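Local coordinates for protein alternansucrase (Leuconostoc mesenteroides, PDB 6HVG) that contains a glycoside hydrolase family 70 domain built around a barrel of parallel strands, carries choline-binding-type repeats, and holds a calcium ion, at residues Glu1168-Thr1173 and Tyr1192-Lys1197; Tyr409-Thr414 and Ala1258-Lys1263; Phe704-Tyr709 and Leu730-Ala735; Asn700-Leu705 and Met864-Ser869. All blocks are in the same frame, centred on the assembly; numbering follows the deposited sequence.

Interaction 1: Glu1168-Thr1173 and Tyr1192-Lys1197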
loop_
_atom_site.group_PDB
_atom_site.type_symbol
_atom_site.label_atom_id
_atom_site.label_comp_id
_atom_site.label_asym_id
_atom_site.label_seq_id
_atom_site.Cartn_x
_atom_site.Cartn_y
_atom_site.Cartn_z
ATOM N N GLU A 1168 -16.793 7.748 19.058
ATOM C CA GLU A 1168 -18.069 7.034 19.140
ATOM C C GLU A 1168 -17.774 5.542 19.156
ATOM O O GLU A 1168 -16.659 5.118 18.823
ATOM C CB GLU A 1168 -18.962 7.297 17.943
ATOM C CG GLU A 1168 -19.436 8.724 17.761
ATOM C CD GLU A 1168 -20.265 8.875 16.493
ATOM O OE1 GLU A 1168 -19.653 8.992 15.407
ATOM O OE2 GLU A 1168 -21.523 8.834 16.555
ATOM N N VAL A 1169 -18.767 4.755 19.562
ATOM C CA VAL A 1169 -18.618 3.315 19.580
ATOM C C VAL A 1169 -19.364 2.774 18.382
ATOM O O VAL A 1169 -20.569 2.939 18.277
ATOM C CB VAL A 1169 -19.133 2.673 20.889
ATOM C CG1 VAL A 1169 -19.057 1.158 20.814
ATOM C CG2 VAL A 1169 -18.317 3.161 22.069
ATOM N N VAL A 1170 -18.626 2.131 17.483
ATOM C CA VAL A 1170 -19.186 1.525 16.271
ATOM C C VAL A 1170 -19.155 0.004 16.410
ATOM O O VAL A 1170 -18.443 -0.525 17.269
ATOM C CB VAL A 1170 -18.368 1.910 14.992
ATOM C CG1 VAL A 1170 -18.252 3.418 14.847
ATOM C CG2 VAL A 1170 -16.978 1.258 14.995
ATOM N N THR A 1171 -19.929 -0.678 15.565
ATOM C CA THR A 1171 -19.834 -2.127 15.397
ATOM C C THR A 1171 -19.027 -2.397 14.124
ATOM O O THR A 1171 -19.440 -2.008 13.031
ATOM C CB THR A 1171 -21.223 -2.776 15.279
ATOM O OG1 THR A 1171 -21.902 -2.676 16.522
ATOM C CG2 THR A 1171 -21.100 -4.244 14.950
ATOM N N ALA A 1172 -17.901 -3.087 14.260
ATOM C CA ALA A 1172 -16.921 -3.146 13.197
ATOM C C ALA A 1172 -16.495 -4.550 12.845
ATOM O O ALA A 1172 -16.347 -5.403 13.714
ATOM C CB ALA A 1172 -15.697 -2.319 13.570
ATOM N N THR A 1173 -16.258 -4.766 11.559
ATOM C CA THR A 1173 -15.714 -6.010 11.040
ATOM C C THR A 1173 -14.434 -5.713 10.275
ATOM O O THR A 1173 -14.364 -4.726 9.551
ATOM C CB THR A 1173 -16.716 -6.667 10.081
ATOM O OG1 THR A 1173 -17.949 -6.907 10.761
ATOM C CG2 THR A 1173 -16.188 -7.978 9.527
ATOM N N TYR A 1192 -16.146 -1.196 18.889
ATOM C CA TYR A 1192 -14.859 -0.548 18.673
ATOM C C TYR A 1192 -15.045 0.932 18.888
ATOM O O TYR A 1192 -16.105 1.468 18.570
ATOM C CB TYR A 1192 -14.405 -0.794 17.240
ATOM C CG TYR A 1192 -12.952 -0.546 16.972
ATOM C CD1 TYR A 1192 -12.013 -1.511 17.244
ATOM C CD2 TYR A 1192 -12.530 0.621 16.385
ATOM C CE1 TYR A 1192 -10.673 -1.302 16.977
ATOM C CE2 TYR A 1192 -11.202 0.844 16.116
ATOM C CZ TYR A 1192 -10.275 -0.120 16.411
ATOM O OH TYR A 1192 -8.937 0.110 16.149
ATOM N N VAL A 1193 -14.025 1.574 19.452
ATOM C CA VAL A 1193 -14.018 3.017 19.615
ATOM C C VAL A 1193 -13.283 3.592 18.425
ATOM O O VAL A 1193 -12.106 3.344 18.246
ATOM C CB VAL A 1193 -13.291 3.444 20.894
ATOM C CG1 VAL A 1193 -13.110 4.948 20.931
ATOM C CG2 VAL A 1193 -14.077 3.006 22.110
ATOM N N ALA A 1194 -13.998 4.358 17.613
ATOM C CA ALA A 1194 -13.418 5.020 16.462
ATOM C C ALA A 1194 -13.489 6.527 16.633
ATOM O O ALA A 1194 -14.237 7.020 17.463
ATOM C CB ALA A 1194 -14.160 4.605 15.208
ATOM N N ASN A 1195 -12.682 7.245 15.858
ATOM C CA ASN A 1195 -12.734 8.697 15.828
ATOM C C ASN A 1195 -13.507 9.147 14.586
ATOM O O ASN A 1195 -12.946 9.265 13.518
ATOM C CB ASN A 1195 -11.329 9.293 15.867
ATOM C CG ASN A 1195 -10.816 9.478 17.268
ATOM O OD1 ASN A 1195 -10.270 8.566 17.846
ATOM N ND2 ASN A 1195 -11.001 10.663 17.828
ATOM N N THR A 1196 -14.795 9.414 14.769
ATOM C CA THR A 1196 -15.723 9.614 13.663
ATOM C C THR A 1196 -16.482 10.935 13.680
ATOM O O THR A 1196 -17.139 11.278 12.699
ATOM C CB THR A 1196 -16.790 8.502 13.680
ATOM O OG1 THR A 1196 -17.290 8.352 15.020
ATOM C CG2 THR A 1196 -16.186 7.194 13.215
ATOM N N LYS A 1197 -16.400 11.672 14.781
ATOM C CA LYS A 1197 -17.250 12.835 14.997
ATOM C C LYS A 1197 -16.440 14.104 14.833
ATOM O O LYS A 1197 -15.392 14.257 15.431
ATOM C CB LYS A 1197 -17.854 12.762 16.397
ATOM C CG LYS A 1197 -19.186 13.456 16.558
ATOM C CD LYS A 1197 -19.621 13.519 18.017
ATOM C CE LYS A 1197 -20.792 12.601 18.320
ATOM N NZ LYS A 1197 -21.251 12.771 19.729
#
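The carboxylate oxygen OE1 of E1168 is gripped twice, by the hydroxyl of T1196 and by the backbone N of A1245. The T1196 OG1 to E1168 OE1 bond is modelled at 2.5 Å, a length not to be read closely. The E1168 chain, extended beyond CG, crosses T1196 at about a right angle. T1196 OG1 is swung between its own backbone N and carbonyl carbon (chi1 47°), where it can meet the acid. K1197 passes close with its CE alone; its NZ and E1168 OE2 stay 5.1 Å apart, a spacing at which opposite charges might still attract weakly. Beyond this corner the two strands pair antiparallel. E1168 and A1194 form a hydrogen-bonded pair, with A1194 N 3.0 Å from E1168 O, and so do V1170 and Y1192, where V1170 N lies 2.8 Å from Y1192 O. Between them V1169 and V1193 make a non-hydrogen-bonded pair, and V1169 CA adds a CA-H...O contact to Y1192 O. V1170 and Y1192 point the same way, side by side, with V1170 CG2 4.0 Å from Y1192 CB. V1169 and V1193 touch through CG2 atoms on the other face. The phenol of Y1192 leads away from the pairing to E520 and the backbone N of L1254. T1196 and K1197 both face G1166 in a classic beta bulge. Strand 1190-1197 is outermost in a six-stranded antiparallel sheet, strand 1166-1175 separates it from strand 534-537, and Y537 of that strand packs on V1170, A1194 and T1196.

Interaction 2: Tyr409-Thr414 and Ala1258-Lys1263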
loop_
_atom_site.group_PDB
_atom_site.type_symbol
_atom_site.label_atom_id
_atom_site.label_comp_id
_atom_site.label_asym_id
_atom_site.label_seq_id
_atom_site.Cartn_x
_atom_site.Cartn_y
_atom_site.Cartn_z
ATOM N N TYR A 409 -20.492 2.905 26.889
ATOM C CA TYR A 409 -19.638 1.750 27.061
ATOM C C TYR A 409 -18.363 2.127 27.800
ATOM O O TYR A 409 -18.024 3.310 27.869
ATOM C CB TYR A 409 -19.291 1.175 25.711
ATOM C CG TYR A 409 -20.472 0.595 25.015
ATOM C CD1 TYR A 409 -20.854 -0.715 25.229
ATOM C CD2 TYR A 409 -21.229 1.359 24.162
ATOM C CE1 TYR A 409 -21.953 -1.250 24.600
ATOM C CE2 TYR A 409 -22.330 0.826 23.515
ATOM C CZ TYR A 409 -22.683 -0.480 23.741
ATOM O OH TYR A 409 -23.767 -1.022 23.098
ATOM N N LEU A 410 -17.688 1.119 28.361
ATOM C CA LEU A 410 -16.457 1.328 29.094
ATOM C C LEU A 410 -15.273 0.854 28.281
ATOM O O LEU A 410 -15.424 0.018 27.420
ATOM C CB LEU A 410 -16.475 0.557 30.413
ATOM C CG LEU A 410 -17.690 0.697 31.321
ATOM C CD1 LEU A 410 -17.448 -0.087 32.586
ATOM C CD2 LEU A 410 -17.988 2.147 31.650
ATOM N N THR A 411 -14.091 1.378 28.583
ATOM C CA THR A 411 -12.876 1.014 27.882
ATOM C C THR A 411 -11.806 0.553 28.867
ATOM O O THR A 411 -11.917 0.789 30.040
ATOM C CB THR A 411 -12.345 2.203 26.995
ATOM O OG1 THR A 411 -12.022 3.347 27.793
ATOM C CG2 THR A 411 -13.387 2.634 25.971
ATOM N N ALA A 412 -10.760 -0.081 28.367
ATOM C CA ALA A 412 -9.678 -0.577 29.222
ATOM C C ALA A 412 -9.039 0.534 30.093
ATOM O O ALA A 412 -8.661 0.298 31.245
ATOM C CB ALA A 412 -8.608 -1.257 28.370
ATOM N N ASP A 413 -8.933 1.736 29.534
ATOM C CA ASP A 413 -8.296 2.873 30.211
ATOM C C ASP A 413 -9.312 3.784 30.896
ATOM O O ASP A 413 -9.003 4.916 31.283
ATOM C CB ASP A 413 -7.458 3.673 29.206
ATOM C CG ASP A 413 -8.283 4.181 28.025
ATOM O OD1 ASP A 413 -9.493 3.903 27.953
ATOM O OD2 ASP A 413 -7.719 4.860 27.171
ATOM N N THR A 414 -10.546 3.296 31.047
ATOM C CA THR A 414 -11.587 3.982 31.839
ATOM C C THR A 414 -11.154 4.166 33.272
ATOM O O THR A 414 -10.597 3.250 33.886
ATOM C CB THR A 414 -12.911 3.181 31.864
ATOM O OG1 THR A 414 -13.614 3.365 30.640
ATOM C CG2 THR A 414 -13.832 3.658 32.990
ATOM N N ALA A 1258 -9.370 -5.559 19.624
ATOM C CA ALA A 1258 -10.674 -6.148 19.393
ATOM C C ALA A 1258 -11.605 -5.978 20.593
ATOM O O ALA A 1258 -12.829 -5.917 20.432
ATOM C CB ALA A 1258 -10.523 -7.619 19.067
ATOM N N TYR A 1259 -11.036 -5.921 21.804
ATOM C CA TYR A 1259 -11.862 -5.829 23.029
ATOM C C TYR A 1259 -11.405 -4.710 23.954
ATOM O O TYR A 1259 -11.304 -4.893 25.155
ATOM C CB TYR A 1259 -11.894 -7.180 23.747
ATOM C CG TYR A 1259 -12.472 -8.272 22.879
ATOM C CD1 TYR A 1259 -13.831 -8.306 22.615
ATOM C CD2 TYR A 1259 -11.658 -9.257 22.302
ATOM C CE1 TYR A 1259 -14.375 -9.284 21.807
ATOM C CE2 TYR A 1259 -12.194 -10.251 21.493
ATOM C CZ TYR A 1259 -13.555 -10.258 21.250
ATOM O OH TYR A 1259 -14.108 -11.233 20.439
ATOM N N TYR A 1260 -11.119 -3.548 23.375
ATOM C CA TYR A 1260 -10.867 -2.319 24.123
ATOM C C TYR A 1260 -12.183 -1.824 24.730
ATOM O O TYR A 1260 -12.173 -1.173 25.767
ATOM C CB TYR A 1260 -10.273 -1.276 23.177
ATOM C CG TYR A 1260 -9.938 0.068 23.776
ATOM C CD1 TYR A 1260 -8.916 0.196 24.689
ATOM C CD2 TYR A 1260 -10.617 1.214 23.392
ATOM C CE1 TYR A 1260 -8.597 1.417 25.217
ATOM C CE2 TYR A 1260 -10.308 2.447 23.924
ATOM C CZ TYR A 1260 -9.305 2.544 24.833
ATOM O OH TYR A 1260 -8.994 3.778 25.373
ATOM N N VAL A 1261 -13.299 -2.130 24.065
ATOM C CA VAL A 1261 -14.629 -1.923 24.626
ATOM C C VAL A 1261 -14.935 -3.130 25.505
ATOM O O VAL A 1261 -14.959 -4.258 25.020
ATOM C CB VAL A 1261 -15.711 -1.821 23.543
ATOM C CG1 VAL A 1261 -17.087 -1.594 24.175
ATOM C CG2 VAL A 1261 -15.404 -0.700 22.556
ATOM N N LEU A 1262 -15.162 -2.893 26.796
ATOM C CA LEU A 1262 -15.143 -3.962 27.794
ATOM C C LEU A 1262 -16.397 -4.809 27.832
ATOM O O LEU A 1262 -17.508 -4.318 27.686
ATOM C CB LEU A 1262 -14.880 -3.386 29.171
ATOM C CG LEU A 1262 -13.524 -2.699 29.300
ATOM C CD1 LEU A 1262 -13.385 -1.962 30.620
ATOM C CD2 LEU A 1262 -12.431 -3.729 29.150
ATOM N N LYS A 1263 -16.168 -6.097 28.065
ATOM C CA LYS A 1263 -17.139 -7.149 27.840
ATOM C C LYS A 1263 -16.976 -8.221 28.905
ATOM O O LYS A 1263 -15.883 -8.413 29.426
ATOM C CB LYS A 1263 -16.855 -7.709 26.452
ATOM C CG LYS A 1263 -17.790 -8.757 25.872
ATOM C CD LYS A 1263 -17.004 -9.635 24.907
ATOM C CE LYS A 1263 -17.827 -10.473 23.949
ATOM N NZ LYS A 1263 -16.937 -11.453 23.260
HETATM O O HOH W 1 -18.463 -1.857 27.847
#
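A single backbone bridge between T411 and V1261 joins two loops, and a type I beta turn, T411 to T414, starts at the bridge residue itself. L1262 N gives a nearly straight bond of 3.0 Å to L410 O, from 35° out of the carbonyl plane, whereas the partner bond from A412 N to Y1260 O is weak. A water adds a second link, accepting from L410 N and donating to L1262 O. Next to the bridge, the Y1260 ring is directed under the turn: its CG is anti to the backbone N (chi1 -180°), and T411 CB sits over one ring face, 3.9 Å from the centroid, in a CH-pi contact. A412 CB reaches Y1260 CD1 at 4.0 Å. The turn is tied within itself by T411 N bonded to T414 OG1 and by T411 OG1 bonded to D413 OD1. This loop precedes strand 415-416, and its partner is the loop after strand 1248-1252, within the family 70 region; T411 and Y409 also pack on strand 1190-1197. D413 OD2 lies at the edge of the Y1260 ring, but the modelled hydroxyl is crowded there and its bond is doubtful. L1262 CD1 packs on L410 CB at 4.0 Å, and V1261 CG1 touches Y409 CB. The hydroxyl of Y409 is held by the carbonyl of R543.

Interaction 3: Phe704-Tyr709 and Leu730-Ala735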
loop_
_atom_site.group_PDB
_atom_site.type_symbol
_atom_site.label_atom_id
_atom_site.label_comp_id
_atom_site.label_asym_id
_atom_site.label_seq_id
_atom_site.Cartn_x
_atom_site.Cartn_y
_atom_site.Cartn_z
ATOM N N PHE A 704 3.104 1.696 -29.694
ATOM C CA PHE A 704 2.284 2.908 -29.695
ATOM C C PHE A 704 1.218 2.897 -30.792
ATOM O O PHE A 704 0.156 3.510 -30.626
ATOM C CB PHE A 704 3.143 4.153 -29.867
ATOM C CG PHE A 704 3.846 4.597 -28.616
ATOM C CD1 PHE A 704 3.181 5.283 -27.652
ATOM C CD2 PHE A 704 5.193 4.358 -28.443
ATOM C CE1 PHE A 704 3.840 5.724 -26.517
ATOM C CE2 PHE A 704 5.863 4.798 -27.316
ATOM C CZ PHE A 704 5.184 5.475 -26.345
ATOM N N LEU A 705 1.499 2.217 -31.896
ATOM C CA LEU A 705 0.603 2.210 -33.045
ATOM C C LEU A 705 -0.696 1.441 -32.794
ATOM O O LEU A 705 -1.748 1.870 -33.277
ATOM C CB LEU A 705 1.316 1.632 -34.279
ATOM C CG LEU A 705 2.601 2.328 -34.748
ATOM C CD1 LEU A 705 3.163 1.679 -35.999
ATOM C CD2 LEU A 705 2.365 3.803 -35.021
ATOM N N ASP A 706 -0.616 0.312 -32.075
ATOM C CA ASP A 706 -1.749 -0.582 -31.836
ATOM C C ASP A 706 -2.324 -0.987 -33.194
ATOM O O ASP A 706 -3.463 -0.661 -33.521
ATOM C CB ASP A 706 -2.776 0.103 -30.922
ATOM C CG ASP A 706 -3.986 -0.777 -30.599
ATOM O OD1 ASP A 706 -3.829 -2.007 -30.489
ATOM O OD2 ASP A 706 -5.106 -0.235 -30.432
ATOM N N THR A 707 -1.509 -1.663 -34.004
ATOM C CA THR A 707 -1.917 -2.032 -35.366
ATOM C C THR A 707 -3.100 -2.979 -35.393
ATOM O O THR A 707 -3.877 -2.993 -36.345
ATOM C CB THR A 707 -0.750 -2.632 -36.168
ATOM O OG1 THR A 707 -0.178 -3.722 -35.441
ATOM C CG2 THR A 707 0.334 -1.586 -36.388
ATOM N N GLY A 708 -3.251 -3.753 -34.324
ATOM C CA GLY A 708 -4.423 -4.594 -34.139
ATOM C C GLY A 708 -5.733 -3.853 -34.313
ATOM O O GLY A 708 -6.763 -4.467 -34.535
ATOM N N TYR A 709 -5.693 -2.537 -34.171
ATOM C CA TYR A 709 -6.850 -1.703 -34.403
ATOM C C TYR A 709 -7.448 -2.042 -35.757
ATOM O O TYR A 709 -8.654 -2.210 -35.872
ATOM C CB TYR A 709 -6.446 -0.228 -34.347
ATOM C CG TYR A 709 -7.569 0.736 -34.681
ATOM C CD1 TYR A 709 -8.557 1.011 -33.756
ATOM C CD2 TYR A 709 -7.643 1.370 -35.921
ATOM C CE1 TYR A 709 -9.587 1.889 -34.049
ATOM C CE2 TYR A 709 -8.678 2.232 -36.227
ATOM C CZ TYR A 709 -9.647 2.489 -35.289
ATOM O OH TYR A 709 -10.687 3.337 -35.586
ATOM N N LEU A 730 -6.665 3.857 -26.563
ATOM C CA LEU A 730 -7.992 4.490 -26.624
ATOM C C LEU A 730 -8.287 5.201 -27.936
ATOM O O LEU A 730 -9.422 5.182 -28.416
ATOM C CB LEU A 730 -8.100 5.484 -25.490
ATOM C CG LEU A 730 -9.355 6.339 -25.430
ATOM C CD1 LEU A 730 -10.567 5.475 -25.151
ATOM C CD2 LEU A 730 -9.220 7.427 -24.371
ATOM N N VAL A 731 -7.253 5.830 -28.515
ATOM C CA VAL A 731 -7.386 6.571 -29.769
ATOM C C VAL A 731 -6.321 6.105 -30.755
ATOM O O VAL A 731 -5.123 6.264 -30.498
ATOM C CB VAL A 731 -7.234 8.085 -29.526
ATOM C CG1 VAL A 731 -7.236 8.869 -30.841
ATOM C CG2 VAL A 731 -8.322 8.598 -28.609
ATOM N N ASN A 732 -6.739 5.554 -31.889
ATOM C CA ASN A 732 -5.756 5.179 -32.896
ATOM C C ASN A 732 -5.233 6.417 -33.611
ATOM O O ASN A 732 -5.996 7.320 -33.967
ATOM C CB ASN A 732 -6.289 4.178 -33.920
ATOM C CG ASN A 732 -5.153 3.416 -34.614
ATOM O OD1 ASN A 732 -4.643 3.839 -35.658
ATOM N ND2 ASN A 732 -4.729 2.327 -34.020
ATOM N N ARG A 733 -3.923 6.441 -33.825
ATOM C CA ARG A 733 -3.266 7.577 -34.419
ATOM C C ARG A 733 -2.392 7.202 -35.617
ATOM O O ARG A 733 -1.595 8.010 -36.092
ATOM C CB ARG A 733 -2.438 8.265 -33.343
ATOM C CG ARG A 733 -3.293 8.953 -32.298
ATOM C CD ARG A 733 -2.453 9.662 -31.261
ATOM N NE ARG A 733 -3.280 10.353 -30.282
ATOM C CZ ARG A 733 -3.734 9.814 -29.147
ATOM N NH1 ARG A 733 -3.463 8.568 -28.813
ATOM N NH2 ARG A 733 -4.490 10.540 -28.343
ATOM N N ILE A 734 -2.580 5.998 -36.147
ATOM C CA ILE A 734 -1.825 5.553 -37.320
ATOM C C ILE A 734 -2.187 6.409 -38.515
ATOM O O ILE A 734 -1.301 6.894 -39.217
ATOM C CB ILE A 734 -2.108 4.076 -37.641
ATOM C CG1 ILE A 734 -1.476 3.181 -36.559
ATOM C CG2 ILE A 734 -1.591 3.709 -39.026
ATOM C CD1 ILE A 734 -1.885 1.719 -36.616
ATOM N N ALA A 735 -3.491 6.589 -38.735
ATOM C CA ALA A 735 -3.982 7.518 -39.756
ATOM C C ALA A 735 -5.288 8.151 -39.291
ATOM O O ALA A 735 -6.363 7.792 -39.760
ATOM C CB ALA A 735 -4.179 6.813 -41.083
HETATM O O HOH W 2 -2.263 4.420 -33.121
HETATM O O HOH W 3 -6.339 1.780 -31.562
#
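One face of the Y709 ring is covered by the side chain of N732, whose CB stands 3.6 Å from the ring centroid, almost on the ring normal. The amide lies stacked over the same face, its plane turned only 18° from that of the ring, with N732 CG 3.5 Å from Y709 CD2. The amide is held in this setting by an Asx turn, in which N732 OD1 accepts from I734 N at 3.0 Å. With OD1 taken by I734 N, ND2 faces the 704-709 side, where a water accepts from it and donates to D706 OD2. A second water joins L705 O to R733 N, 2.6 Å from the former. I734 supplies the apolar half: with CG1 anti to its carbonyl carbon (chi1 -70°), the chain meets L705 at about a right angle, CG1 lying 3.9 Å from L705 CB. Its CD1 reaches on to T707 CG2, 4.0 Å away. Both segments lie in the long connection from helix 681-692 to strand 735-736, the second running into that strand, and the 3-10 turn 707-709 begins just after D706, with Y709 N bonded to D706 O. The carboxylate of D706 has further partners in T729 N and in R724, which makes a salt bridge to OD1. The acid is probably ionised; the clear polar links between the segments are the two water bridges, and the rest is mainly ring-amide stacking and apolar packing.

Interaction 4: Asn700-Leu705 and Met864-Ser869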
loop_
_atom_site.group_PDB
_atom_site.type_symbol
_atom_site.label_atom_id
_atom_site.label_comp_id
_atom_site.label_asym_id
_atom_site.label_seq_id
_atom_site.Cartn_x
_atom_site.Cartn_y
_atom_site.Cartn_z
ATOM N N ASN A 700 9.173 -1.961 -27.897
ATOM C CA ASN A 700 9.364 -1.173 -29.093
ATOM C C ASN A 700 8.337 -0.049 -29.256
ATOM O O ASN A 700 7.201 -0.131 -28.763
ATOM C CB ASN A 700 9.321 -2.067 -30.322
ATOM C CG ASN A 700 10.605 -2.817 -30.529
ATOM O OD1 ASN A 700 11.521 -2.739 -29.716
ATOM N ND2 ASN A 700 10.667 -3.580 -31.606
ATOM N N MET A 701 8.762 1.005 -29.947
ATOM C CA MET A 701 7.897 2.118 -30.273
ATOM C C MET A 701 6.723 1.634 -31.115
ATOM O O MET A 701 5.664 2.245 -31.093
ATOM C CB MET A 701 8.669 3.184 -31.034
ATOM C CG MET A 701 9.889 3.746 -30.317
ATOM S SD MET A 701 9.579 4.562 -28.748
ATOM C CE MET A 701 8.625 5.967 -29.304
ATOM N N TRP A 702 6.912 0.542 -31.855
ATOM C CA TRP A 702 5.821 -0.157 -32.562
ATOM C C TRP A 702 4.542 -0.266 -31.741
ATOM O O TRP A 702 3.458 -0.115 -32.281
ATOM C CB TRP A 702 6.254 -1.578 -32.979
ATOM C CG TRP A 702 5.261 -2.314 -33.859
ATOM C CD1 TRP A 702 5.004 -2.073 -35.194
ATOM C CD2 TRP A 702 4.417 -3.405 -33.488
ATOM N NE1 TRP A 702 4.036 -2.940 -35.664
ATOM C CE2 TRP A 702 3.661 -3.768 -34.636
ATOM C CE3 TRP A 702 4.210 -4.110 -32.296
ATOM C CZ2 TRP A 702 2.733 -4.805 -34.620
ATOM C CZ3 TRP A 702 3.275 -5.132 -32.278
ATOM C CH2 TRP A 702 2.546 -5.466 -33.436
ATOM N N TYR A 703 4.667 -0.517 -30.442
ATOM C CA TYR A 703 3.486 -0.720 -29.597
ATOM C C TYR A 703 2.562 0.498 -29.492
ATOM O O TYR A 703 1.367 0.332 -29.243
ATOM C CB TYR A 703 3.877 -1.234 -28.204
ATOM C CG TYR A 703 4.313 -2.687 -28.236
ATOM C CD1 TYR A 703 3.379 -3.704 -28.364
ATOM C CD2 TYR A 703 5.664 -3.042 -28.166
ATOM C CE1 TYR A 703 3.766 -5.027 -28.408
ATOM C CE2 TYR A 703 6.060 -4.360 -28.222
ATOM C CZ TYR A 703 5.104 -5.343 -28.344
ATOM O OH TYR A 703 5.493 -6.643 -28.395
ATOM N N PHE A 704 3.104 1.696 -29.694
ATOM C CA PHE A 704 2.284 2.908 -29.695
ATOM C C PHE A 704 1.218 2.897 -30.792
ATOM O O PHE A 704 0.156 3.510 -30.626
ATOM C CB PHE A 704 3.143 4.153 -29.867
ATOM C CG PHE A 704 3.846 4.597 -28.616
ATOM C CD1 PHE A 704 3.181 5.283 -27.652
ATOM C CD2 PHE A 704 5.193 4.358 -28.443
ATOM C CE1 PHE A 704 3.840 5.724 -26.517
ATOM C CE2 PHE A 704 5.863 4.798 -27.316
ATOM C CZ PHE A 704 5.184 5.475 -26.345
ATOM N N LEU A 705 1.499 2.217 -31.896
ATOM C CA LEU A 705 0.603 2.210 -33.045
ATOM C C LEU A 705 -0.696 1.441 -32.794
ATOM O O LEU A 705 -1.748 1.870 -33.277
ATOM C CB LEU A 705 1.316 1.632 -34.279
ATOM C CG LEU A 705 2.601 2.328 -34.748
ATOM C CD1 LEU A 705 3.163 1.679 -35.999
ATOM C CD2 LEU A 705 2.365 3.803 -35.021
ATOM N N MET A 864 1.000 8.233 -37.694
ATOM C CA MET A 864 1.983 7.673 -36.812
ATOM C C MET A 864 2.412 6.347 -37.433
ATOM O O MET A 864 1.572 5.540 -37.861
ATOM C CB MET A 864 1.409 7.485 -35.407
ATOM C CG MET A 864 2.454 7.236 -34.340
ATOM S SD MET A 864 1.767 6.977 -32.670
ATOM C CE MET A 864 1.414 8.651 -32.194
ATOM N N ALA A 865 3.725 6.147 -37.505
ATOM C CA ALA A 865 4.322 4.964 -38.113
ATOM C C ALA A 865 5.636 4.677 -37.402
ATOM O O ALA A 865 6.108 5.482 -36.605
ATOM C CB ALA A 865 4.568 5.186 -39.593
ATOM N N THR A 866 6.197 3.507 -37.663
ATOM C CA THR A 866 7.484 3.120 -37.093
ATOM C C THR A 866 8.250 2.320 -38.103
ATOM O O THR A 866 7.655 1.587 -38.907
ATOM C CB THR A 866 7.369 2.245 -35.812
ATOM O OG1 THR A 866 6.571 1.084 -36.068
ATOM C CG2 THR A 866 6.776 3.025 -34.621
ATOM N N ASP A 867 9.568 2.457 -38.060
ATOM C CA ASP A 867 10.423 1.632 -38.876
ATOM C C ASP A 867 10.515 0.275 -38.196
ATOM O O ASP A 867 11.574 -0.126 -37.738
ATOM C CB ASP A 867 11.795 2.277 -39.023
ATOM C CG ASP A 867 12.697 1.512 -39.972
ATOM O OD1 ASP A 867 12.184 0.841 -40.905
ATOM O OD2 ASP A 867 13.920 1.553 -39.737
ATOM N N SER A 868 9.376 -0.413 -38.116
ATOM C CA SER A 868 9.253 -1.640 -37.354
ATOM C C SER A 868 7.922 -2.320 -37.652
ATOM O O SER A 868 6.944 -1.670 -38.013
ATOM C CB SER A 868 9.346 -1.327 -35.865
ATOM O OG SER A 868 9.098 -2.486 -35.106
ATOM N N SER A 869 7.894 -3.639 -37.507
ATOM C CA SER A 869 6.712 -4.440 -37.814
ATOM C C SER A 869 6.233 -5.280 -36.630
ATOM O O SER A 869 5.231 -5.987 -36.748
ATOM C CB SER A 869 7.041 -5.366 -38.988
ATOM O OG SER A 869 5.901 -6.091 -39.421
#
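The end of strand 862-866 meets a coil of helical backbone angles, residues 701-705, chiefly through L705, W702 and T866. L705 spreads its two methyls along the strand: CD2 packs against M864 CG at 3.5 Å, while CD1 meets T866 OG1 tip to tip at the same separation. M864 SD adds a contact of 4.2 Å to F704 CB. On its other branch, T866 CG2 lies 3.8 Å from the carbonyl carbon of M701, with M701 CB nearby. Strand 862-866 pairs with strand 881-885 in a large antiparallel sheet, consistent with the C domain of family 70 enzymes; L881 of that neighbour touches M701, F704 and T866. W702 has its CG anti to the backbone N (chi1 -173°), and T866 OG1 comes to the indole at the edge, near its plane, 3.6 Å from CD1. Past the strand an inverse gamma turn centred on D867 brings S868 and S869 to W702. Over one face of the indole lies the carbonyl of S869, its O displaced toward the rim; W702 NE1 is 3.4 Å from S869 O at an angle too poor for a hydrogen bond. S868 OG packs on W702 CB at 3.7 Å. N700 ND2 bonds to the carbonyl of G870, and M701 N to the carboxylate of D879.

Overall arrangement
Running from the N terminus, the chain first passes 409-414, which pairs much later with 1258-1263: interaction 2 closes a loop of 843 residues, and the other three contacts nest inside it. Interactions 3 and 4 start from the same stretch and share F704 and L705. Interaction 3 closes first, at 730-735, joining two parts of the connection after helix 681-692; interaction 4 fastens that connection to strand 862-866 of the antiparallel sheet. The two touch, I734 O probably bonding to M864 N. Interaction 1 then closes a short loop between adjacent strands, and V1169 and V1193 pack on interaction 2. Interactions 1 and 2 lie on the opposite side of the chain's centre from interactions 3 and 4.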